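Local atomic coordinates of probable aminotransferase (Pseudomonas aeruginosa, PDB entry 5YKR), a protein that belongs to the class-III aminotransferases, a family dependent on pyridoxal 5'-phosphate, and holds this cofactor covalently linked. Residues V160-N165 against V223-F228; V203-L208 against G233-A238; F145-C150 against A255-E260. All blocks are in the same frame, centred on the assembly; numbering follows the deposited sequence.

Contact 1: V160-N165 against V223-F228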
loop_
_atom_site.group_PDB
_atom_site.type_symbol
_atom_site.label_atom_id
_atom_site.label_comp_id
_atom_site.label_asym_id
_atom_site.label_seq_id
_atom_site.Cartn_x
_atom_site.Cartn_y
_atom_site.Cartn_z
ATOM N N VAL A 160 -11.325 -0.558 19.434
ATOM C CA VAL A 160 -12.705 -0.116 19.267
ATOM C C VAL A 160 -12.827 0.553 17.908
ATOM O O VAL A 160 -12.077 1.493 17.577
ATOM C CB VAL A 160 -13.145 0.870 20.390
ATOM C CG1 VAL A 160 -14.443 1.597 20.008
ATOM C CG2 VAL A 160 -13.335 0.083 21.719
ATOM N N VAL A 161 -13.831 0.100 17.161
ATOM C CA VAL A 161 -14.287 0.761 15.965
ATOM C C VAL A 161 -15.810 1.007 16.102
ATOM O O VAL A 161 -16.475 0.460 16.994
ATOM C CB VAL A 161 -13.950 0.041 14.674
ATOM C CG1 VAL A 161 -12.441 -0.106 14.514
ATOM C CG2 VAL A 161 -14.634 -1.322 14.611
ATOM N N PHE A 162 -16.340 1.837 15.202
ATOM C CA PHE A 162 -17.761 2.187 15.200
ATOM C C PHE A 162 -18.522 1.466 14.102
ATOM O O PHE A 162 -18.003 1.195 13.011
ATOM C CB PHE A 162 -17.924 3.717 15.127
ATOM C CG PHE A 162 -17.353 4.414 16.343
ATOM C CD1 PHE A 162 -18.021 4.377 17.539
ATOM C CD2 PHE A 162 -16.140 5.017 16.322
ATOM C CE1 PHE A 162 -17.510 4.961 18.678
ATOM C CE2 PHE A 162 -15.606 5.582 17.457
ATOM C CZ PHE A 162 -16.285 5.558 18.640
ATOM N N ASN A 163 -19.790 1.167 14.372
ATOM C CA ASN A 163 -20.582 0.416 13.407
ATOM C C ASN A 163 -20.705 1.246 12.102
ATOM O O ASN A 163 -20.968 2.466 12.151
ATOM C CB ASN A 163 -21.963 0.083 14.012
ATOM C CG ASN A 163 -22.728 -0.959 13.220
ATOM O OD1 ASN A 163 -22.158 -1.847 12.579
ATOM N ND2 ASN A 163 -24.078 -0.776 13.174
ATOM N N CYS A 164 -20.514 0.574 10.985
ATOM C CA CYS A 164 -20.546 1.157 9.631
ATOM C C CYS A 164 -19.424 2.152 9.367
ATOM O O CYS A 164 -19.524 2.978 8.462
ATOM C CB CYS A 164 -21.929 1.751 9.281
ATOM S SG CYS A 164 -23.261 0.572 9.476
ATOM N N ASN A 165 -18.295 1.934 10.052
ATOM C CA ASN A 165 -17.045 2.594 9.742
ATOM C C ASN A 165 -16.543 2.225 8.341
ATOM O O ASN A 165 -16.945 1.204 7.756
ATOM C CB ASN A 165 -15.951 2.169 10.738
ATOM C CG ASN A 165 -15.481 0.730 10.553
ATOM O OD1 ASN A 165 -14.741 0.458 9.627
ATOM N ND2 ASN A 165 -15.933 -0.196 11.424
ATOM N N VAL A 223 -8.981 3.487 20.157
ATOM C CA VAL A 223 -10.209 3.781 19.455
ATOM C C VAL A 223 -9.792 4.340 18.098
ATOM O O VAL A 223 -9.037 5.322 18.046
ATOM C CB VAL A 223 -11.097 4.817 20.189
ATOM C CG1 VAL A 223 -12.280 5.212 19.337
ATOM C CG2 VAL A 223 -11.557 4.280 21.536
ATOM N N LEU A 224 -10.299 3.764 17.026
ATOM C CA LEU A 224 -10.037 4.213 15.650
ATOM C C LEU A 224 -11.343 4.785 15.098
ATOM O O LEU A 224 -12.388 4.067 15.093
ATOM C CB LEU A 224 -9.574 3.056 14.746
ATOM C CG LEU A 224 -9.417 3.313 13.248
ATOM C CD1 LEU A 224 -8.434 4.458 12.966
ATOM C CD2 LEU A 224 -8.961 2.078 12.557
ATOM N N THR A 225 -11.324 6.033 14.627
ATOM C CA THR A 225 -12.557 6.651 14.123
ATOM C C THR A 225 -12.273 7.805 13.169
ATOM O O THR A 225 -11.288 8.540 13.349
ATOM C CB THR A 225 -13.447 7.151 15.269
ATOM O OG1 THR A 225 -14.746 7.554 14.771
ATOM C CG2 THR A 225 -12.804 8.282 16.077
ATOM N N GLU A 226 -13.164 8.010 12.205
ATOM C CA GLU A 226 -13.271 9.323 11.567
ATOM C C GLU A 226 -13.847 10.286 12.606
ATOM O O GLU A 226 -14.632 9.889 13.475
ATOM C CB GLU A 226 -14.178 9.289 10.360
ATOM C CG GLU A 226 -13.677 8.442 9.200
ATOM C CD GLU A 226 -14.604 8.636 8.021
ATOM O OE1 GLU A 226 -15.669 7.923 7.961
ATOM O OE2 GLU A 226 -14.332 9.516 7.172
ATOM N N PRO A 227 -13.522 11.578 12.504
ATOM C CA PRO A 227 -14.160 12.543 13.420
ATOM C C PRO A 227 -15.603 12.891 13.069
ATOM O O PRO A 227 -16.325 13.489 13.872
ATOM C CB PRO A 227 -13.223 13.754 13.321
ATOM C CG PRO A 227 -12.684 13.696 11.923
ATOM C CD PRO A 227 -12.567 12.237 11.577
ATOM N N PHE A 228 -15.985 12.516 11.851
ATOM C CA PHE A 228 -17.310 12.765 11.275
ATOM C C PHE A 228 -17.422 11.627 10.270
ATOM O O PHE A 228 -16.528 11.494 9.425
ATOM C CB PHE A 228 -17.251 14.179 10.669
ATOM C CG PHE A 228 -18.541 14.724 10.139
ATOM C CD1 PHE A 228 -19.197 14.170 9.064
ATOM C CD2 PHE A 228 -19.019 15.917 10.668
ATOM C CE1 PHE A 228 -20.368 14.736 8.590
ATOM C CE2 PHE A 228 -20.185 16.489 10.225
ATOM C CZ PHE A 228 -20.845 15.897 9.174
HETATM O O HOH W 1 -14.447 3.433 13.498
#

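Contact 2: V203-L208 against G233-A238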
loop_
_atom_site.group_PDB
_atom_site.type_symbol
_atom_site.label_atom_id
_atom_site.label_comp_id
_atom_site.label_asym_id
_atom_site.label_seq_id
_atom_site.Cartn_x
_atom_site.Cartn_y
_atom_site.Cartn_z
ATOM N N VAL A 203 -18.926 -0.432 18.839
ATOM C CA VAL A 203 -19.848 0.515 19.433
ATOM C C VAL A 203 -20.536 1.314 18.345
ATOM O O VAL A 203 -19.985 1.441 17.247
ATOM C CB VAL A 203 -19.044 1.449 20.403
ATOM C CG1 VAL A 203 -19.915 2.351 21.173
ATOM C CG2 VAL A 203 -18.159 0.630 21.365
ATOM N N GLU A 204 -21.710 1.855 18.602
ATOM C CA GLU A 204 -22.283 2.868 17.697
ATOM C C GLU A 204 -21.627 4.218 17.996
ATOM O O GLU A 204 -21.309 4.553 19.159
ATOM C CB GLU A 204 -23.801 3.035 17.877
ATOM C CG GLU A 204 -24.655 1.912 17.325
ATOM C CD GLU A 204 -24.689 1.760 15.830
ATOM O OE1 GLU A 204 -24.194 2.604 15.062
ATOM O OE2 GLU A 204 -25.221 0.717 15.393
ATOM N N PHE A 205 -21.475 5.015 16.940
ATOM C CA PHE A 205 -21.058 6.439 17.088
ATOM C C PHE A 205 -22.061 7.167 17.978
ATOM O O PHE A 205 -23.237 6.755 18.089
ATOM C CB PHE A 205 -20.992 7.062 15.699
ATOM C CG PHE A 205 -20.074 8.240 15.515
ATOM C CD1 PHE A 205 -18.726 8.126 15.689
ATOM C CD2 PHE A 205 -20.565 9.451 14.958
ATOM C CE1 PHE A 205 -17.879 9.175 15.430
ATOM C CE2 PHE A 205 -19.709 10.487 14.659
ATOM C CZ PHE A 205 -18.360 10.357 14.918
ATOM N N ASN A 206 -21.622 8.238 18.640
ATOM C CA ASN A 206 -22.521 9.084 19.423
ATOM C C ASN A 206 -23.181 8.347 20.602
ATOM O O ASN A 206 -24.356 8.599 20.956
ATOM C CB ASN A 206 -23.564 9.765 18.517
ATOM C CG ASN A 206 -22.950 10.809 17.633
ATOM O OD1 ASN A 206 -22.005 11.481 18.063
ATOM N ND2 ASN A 206 -23.489 10.983 16.426
ATOM N N ASP A 207 -22.428 7.409 21.191
ATOM C CA ASP A 207 -22.940 6.633 22.336
ATOM C C ASP A 207 -21.852 6.493 23.410
ATOM O O ASP A 207 -21.072 5.515 23.453
ATOM C CB ASP A 207 -23.424 5.280 21.817
ATOM C CG ASP A 207 -24.171 4.465 22.853
ATOM O OD1 ASP A 207 -24.149 4.797 24.067
ATOM O OD2 ASP A 207 -24.797 3.459 22.367
ATOM N N LEU A 208 -21.755 7.521 24.239
ATOM C CA LEU A 208 -20.736 7.591 25.227
ATOM C C LEU A 208 -20.869 6.528 26.329
ATOM O O LEU A 208 -19.864 6.023 26.813
ATOM C CB LEU A 208 -20.645 8.998 25.831
ATOM C CG LEU A 208 -20.179 10.080 24.842
ATOM C CD1 LEU A 208 -20.394 11.480 25.414
ATOM C CD2 LEU A 208 -18.732 9.879 24.443
ATOM N N GLY A 233 -23.020 7.213 4.091
ATOM C CA GLY A 233 -23.481 8.581 4.171
ATOM C C GLY A 233 -22.711 9.314 5.270
ATOM O O GLY A 233 -21.724 8.786 5.826
ATOM N N MET A 234 -23.170 10.500 5.612
ATOM C CA MET A 234 -22.490 11.302 6.620
ATOM C C MET A 234 -23.164 11.260 7.966
ATOM O O MET A 234 -24.345 11.483 8.057
ATOM C CB MET A 234 -22.398 12.746 6.158
ATOM C CG MET A 234 -21.406 12.921 5.048
ATOM S SD MET A 234 -21.399 14.646 4.435
ATOM C CE MET A 234 -20.082 14.443 3.293
ATOM N N VAL A 235 -22.396 10.966 9.006
ATOM C CA VAL A 235 -22.896 10.927 10.382
ATOM C C VAL A 235 -22.137 11.964 11.195
ATOM O O VAL A 235 -20.954 11.766 11.579
ATOM C CB VAL A 235 -22.764 9.532 11.042
ATOM C CG1 VAL A 235 -23.465 9.566 12.404
ATOM C CG2 VAL A 235 -23.298 8.430 10.118
ATOM N N PRO A 236 -22.774 13.105 11.453
ATOM C CA PRO A 236 -22.083 14.086 12.270
ATOM C C PRO A 236 -21.923 13.670 13.720
ATOM O O PRO A 236 -22.778 12.941 14.258
ATOM C CB PRO A 236 -23.052 15.303 12.229
ATOM C CG PRO A 236 -23.964 15.047 11.110
ATOM C CD PRO A 236 -24.082 13.574 10.985
ATOM N N PRO A 237 -20.855 14.086 14.380
ATOM C CA PRO A 237 -20.744 13.903 15.819
ATOM C C PRO A 237 -21.789 14.772 16.541
ATOM O O PRO A 237 -22.047 15.910 16.148
ATOM C CB PRO A 237 -19.301 14.336 16.103
ATOM C CG PRO A 237 -19.023 15.376 15.078
ATOM C CD PRO A 237 -19.778 14.959 13.847
ATOM N N ALA A 238 -22.420 14.191 17.556
ATOM C CA ALA A 238 -23.375 14.887 18.368
ATOM C C ALA A 238 -22.691 15.957 19.198
ATOM O O ALA A 238 -21.486 15.911 19.450
ATOM C CB ALA A 238 -24.077 13.913 19.308
#

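Contact 3: F145-C150 against A255-E260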
loop_
_atom_site.group_PDB
_atom_site.type_symbol
_atom_site.label_atom_id
_atom_site.label_comp_id
_atom_site.label_asym_id
_atom_site.label_seq_id
_atom_site.Cartn_x
_atom_site.Cartn_y
_atom_site.Cartn_z
ATOM N N PHE A 145 -0.718 -0.095 10.852
ATOM C CA PHE A 145 0.573 0.028 11.537
ATOM C C PHE A 145 0.426 0.764 12.865
ATOM O O PHE A 145 1.014 0.372 13.848
ATOM C CB PHE A 145 1.596 0.723 10.642
ATOM C CG PHE A 145 1.899 0.001 9.339
ATOM C CD1 PHE A 145 1.563 -1.319 9.138
ATOM C CD2 PHE A 145 2.582 0.657 8.331
ATOM C CE1 PHE A 145 1.836 -1.949 7.941
ATOM C CE2 PHE A 145 2.882 0.017 7.148
ATOM C CZ PHE A 145 2.524 -1.293 6.944
ATOM N N VAL A 146 -0.415 1.802 12.881
ATOM C CA VAL A 146 -0.727 2.481 14.145
ATOM C C VAL A 146 -1.352 1.493 15.126
ATOM O O VAL A 146 -1.010 1.491 16.324
ATOM C CB VAL A 146 -1.587 3.718 13.932
ATOM C CG1 VAL A 146 -2.172 4.216 15.232
ATOM C CG2 VAL A 146 -0.770 4.798 13.222
ATOM N N LEU A 147 -2.287 0.648 14.634
ATOM C CA LEU A 147 -2.918 -0.292 15.582
ATOM C C LEU A 147 -1.872 -1.263 16.155
ATOM O O LEU A 147 -1.903 -1.569 17.371
ATOM C CB LEU A 147 -4.053 -1.030 14.917
ATOM C CG LEU A 147 -5.290 -0.205 14.557
ATOM C CD1 LEU A 147 -6.309 -1.093 13.803
ATOM C CD2 LEU A 147 -5.898 0.427 15.809
ATOM N N ARG A 148 -0.950 -1.754 15.321
ATOM C CA ARG A 148 0.130 -2.612 15.803
ATOM C C ARG A 148 0.947 -1.921 16.892
ATOM O O ARG A 148 1.220 -2.518 17.935
ATOM C CB ARG A 148 1.035 -3.007 14.614
ATOM C CG ARG A 148 2.344 -3.670 15.022
ATOM C CD ARG A 148 3.206 -4.069 13.832
ATOM N NE ARG A 148 2.656 -5.222 13.138
ATOM C CZ ARG A 148 2.732 -6.484 13.540
ATOM N NH1 ARG A 148 3.463 -6.800 14.547
ATOM N NH2 ARG A 148 2.048 -7.451 12.882
ATOM N N LEU A 149 1.343 -0.660 16.647
ATOM C CA LEU A 149 2.137 0.033 17.608
ATOM C C LEU A 149 1.345 0.269 18.910
ATOM O O LEU A 149 1.921 0.242 19.998
ATOM C CB LEU A 149 2.621 1.371 17.009
ATOM C CG LEU A 149 3.679 1.216 15.916
ATOM C CD1 LEU A 149 3.928 2.514 15.188
ATOM C CD2 LEU A 149 5.009 0.670 16.451
ATOM N N CYS A 150 0.034 0.530 18.804
ATOM C CA CYS A 150 -0.801 0.682 20.007
ATOM C C CYS A 150 -0.877 -0.607 20.807
ATOM O O CYS A 150 -0.858 -0.576 22.033
ATOM C CB CYS A 150 -2.189 1.209 19.661
ATOM S SG CYS A 150 -2.234 2.917 19.118
ATOM N N ALA A 255 -5.493 4.970 23.342
ATOM C CA ALA A 255 -5.131 5.854 22.229
ATOM C C ALA A 255 -6.338 6.252 21.417
ATOM O O ALA A 255 -7.141 5.389 21.060
ATOM C CB ALA A 255 -4.086 5.192 21.349
ATOM N N LEU A 256 -6.408 7.526 21.039
ATOM C CA LEU A 256 -7.466 8.037 20.182
ATOM C C LEU A 256 -6.842 8.310 18.800
ATOM O O LEU A 256 -5.988 9.220 18.660
ATOM C CB LEU A 256 -8.056 9.338 20.750
ATOM C CG LEU A 256 -9.130 10.006 19.915
ATOM C CD1 LEU A 256 -10.276 9.074 19.641
ATOM C CD2 LEU A 256 -9.567 11.314 20.600
ATOM N N ILE A 257 -7.262 7.515 17.814
ATOM C CA ILE A 257 -6.755 7.633 16.446
ATOM C C ILE A 257 -7.844 8.266 15.595
ATOM O O ILE A 257 -8.943 7.695 15.444
ATOM C CB ILE A 257 -6.409 6.257 15.835
ATOM C CG1 ILE A 257 -5.514 5.425 16.761
ATOM C CG2 ILE A 257 -5.799 6.460 14.434
ATOM C CD1 ILE A 257 -5.501 3.970 16.372
ATOM N N ILE A 258 -7.510 9.431 15.010
ATOM C CA ILE A 258 -8.459 10.194 14.196
ATOM C C ILE A 258 -8.019 10.065 12.734
ATOM O O ILE A 258 -6.921 10.471 12.350
ATOM C CB ILE A 258 -8.530 11.660 14.636
ATOM C CG1 ILE A 258 -8.988 11.757 16.111
ATOM C CG2 ILE A 258 -9.425 12.440 13.717
ATOM C CD1 ILE A 258 -10.347 11.259 16.386
ATOM N N ASP A 259 -8.883 9.444 11.934
ATOM C CA ASP A 259 -8.664 9.160 10.517
ATOM C C ASP A 259 -9.386 10.218 9.680
ATOM O O ASP A 259 -10.614 10.244 9.599
ATOM C CB ASP A 259 -9.192 7.752 10.177
ATOM C CG ASP A 259 -8.948 7.342 8.748
ATOM O OD1 ASP A 259 -8.501 8.150 7.908
ATOM O OD2 ASP A 259 -9.268 6.120 8.461
ATOM N N GLU A 260 -8.573 11.088 9.045
ATOM C CA GLU A 260 -9.039 12.256 8.318
ATOM C C GLU A 260 -8.948 12.084 6.816
ATOM O O GLU A 260 -9.000 13.051 6.041
ATOM C CB GLU A 260 -8.279 13.510 8.750
ATOM C CG GLU A 260 -8.602 13.846 10.214
ATOM C CD GLU A 260 -9.261 15.219 10.372
ATOM O OE1 GLU A 260 -10.035 15.668 9.473
ATOM O OE2 GLU A 260 -9.060 15.856 11.445
#

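Contact 1: V160-N165 against V223-F228
V160 and V223 form a parallel bridge between neighbouring strands, 158-162 and 220-225, in the central sheet of the aminotransferase large domain. Their CA atoms lie 4.6 Å apart, and L224 N donates to V160 O at 2.9 Å with an almost straight N-H...O angle of 175°. One residue further on, the V161 and L224 CA atoms have drawn apart to 5.5 Å, in keeping with the 26° between the two strand directions. At this point a water replaces the direct backbone bond: it accepts from F162 N and donates to L224 O at 2.7 Å. On the sheet face covered by helix 208-215, CG2 of V223 packs on CB of V160, while CG1 of V223 touches CE2 of the F162 ring at 3.8 Å. The ring owes this position to a first torsion of -64°, which sets CG beside the backbone N. Its CD2 comes within 3.3 Å of T225 OG1 along an oblique line, and that hydroxyl hydrogen-bonds to E226 O at 2.7 Å. Past the strand, a type II turn from F162 to N165 is secured at F162 O, which accepts from N165 N and N165 ND2 on opposite faces of its carbonyl plane. The chemistry implies that the strands separate without abandoning polar backbone atoms: water serves F162 N and L224 O, and the asparagine reinforces the turn.

Contact 2: V203-L208 against G233-A238
The side-chain amide of N206 spans the backbone of P236 and A238, joining two loops that follow parallel strands 200-203 and 220-225 of the large-domain alpha/beta fold. Its two ends work in different geometries. ND2 donates to P236 O at 3.0 Å, the acceptor lying in the plane of the N206 amide and the donor in the carbonyl plane of P236. OD1 receives A238 N at 2.8 Å, but this donor stands above the side-chain carbonyl plane, 44° out of it. ND2 also bonds R396 O; with bonds at both ends, the geometry is consistent with one fixed flip of the amide. Next to it, the F205 ring has CG roughly anti to the backbone N (chi1 -155°), which carries CD2 to within 3.9 Å of V235 CG1; the two side chains run past each other in opposite senses. CE2 approaches CA of P237 obliquely at 3.8 Å, whereas P236 O lies at the ring edge, near its plane. F162 meets the same ring edge-to-face, and F241 of helix 241-251 also packs against it. N206 OD1 also lies 3.4 Å from CB of A238 and 3.5 Å from CA of P237.

Contact 3: F145-C150 against A255-E260
V146 and C150, one turn apart on helix 139-154, rest with L147 on the A255 and I257 side chains of strand 255-259. The two short axes are 10.6 Å apart and run antiparallel at 175°, so the helix lies lengthwise over the strand, and the interface is made of apolar side chains. I257 is its centre. A first torsion of -50° places its CG1 beside the backbone N, and CD1 is anti to CA, extending the side chain toward the helix. There CD1 meets CG1 of V146 tip to tip at 3.5 Å; the valine presents that branch because it is opposite its own backbone N, with chi1 at 166°. L147 arrives from another direction. Its CA-CB bond does not aim at the strand, yet its CD2 methyl comes within 3.6 Å of I257 CD1, the two side chains crossing at a slant. C150 completes the row: SG touches CB of A255 at 3.7 Å and comes to 4.4 Å from I257 CD1. CD1 is thus close to V146 and L147, with C150 SG a looser third neighbour. F281 of strand 281-284 touches V146, C150 and A255, while A222 of strand 220-225 packs on C150 and I257, widening the hydrophobic layer across the sheet. Away from the strand, R148 forms a salt bridge with D171 of the second subunit. Further along the strand, D259 OD2 is hydrogen-bonded to N143 ND2 and H167 ND1 and lies close to N1 of the pyridoxal-bearing residue 286. A helix laid on a mainly parallel sheet whose strand end carries an aspartate near the cofactor pyridine is characteristic of fold type I aminotransferases.

Contact 1 lies between the other two, touching both. Contacts 1 and 3 share the sheet, their centres about 11 Å apart: V223 N lies 2.8 Å from A255 O, and V223 O 2.8 Å from I257 N, probable hydrogen bonds between adjacent strands. Contacts 1 and 2, with centres about 8 Å apart, meet where N163 N probably bonds V203 O at 2.9 Å and where F228 packs on P237. Contacts 2 and 3 do not touch; about 8 Å separates their nearest atoms. Segment 255-260 carries D259, whose OD2 lies close to N1 of the pyridoxal-bearing residue 286 and whose backbone O also packs against E226 and P227 of contact 1.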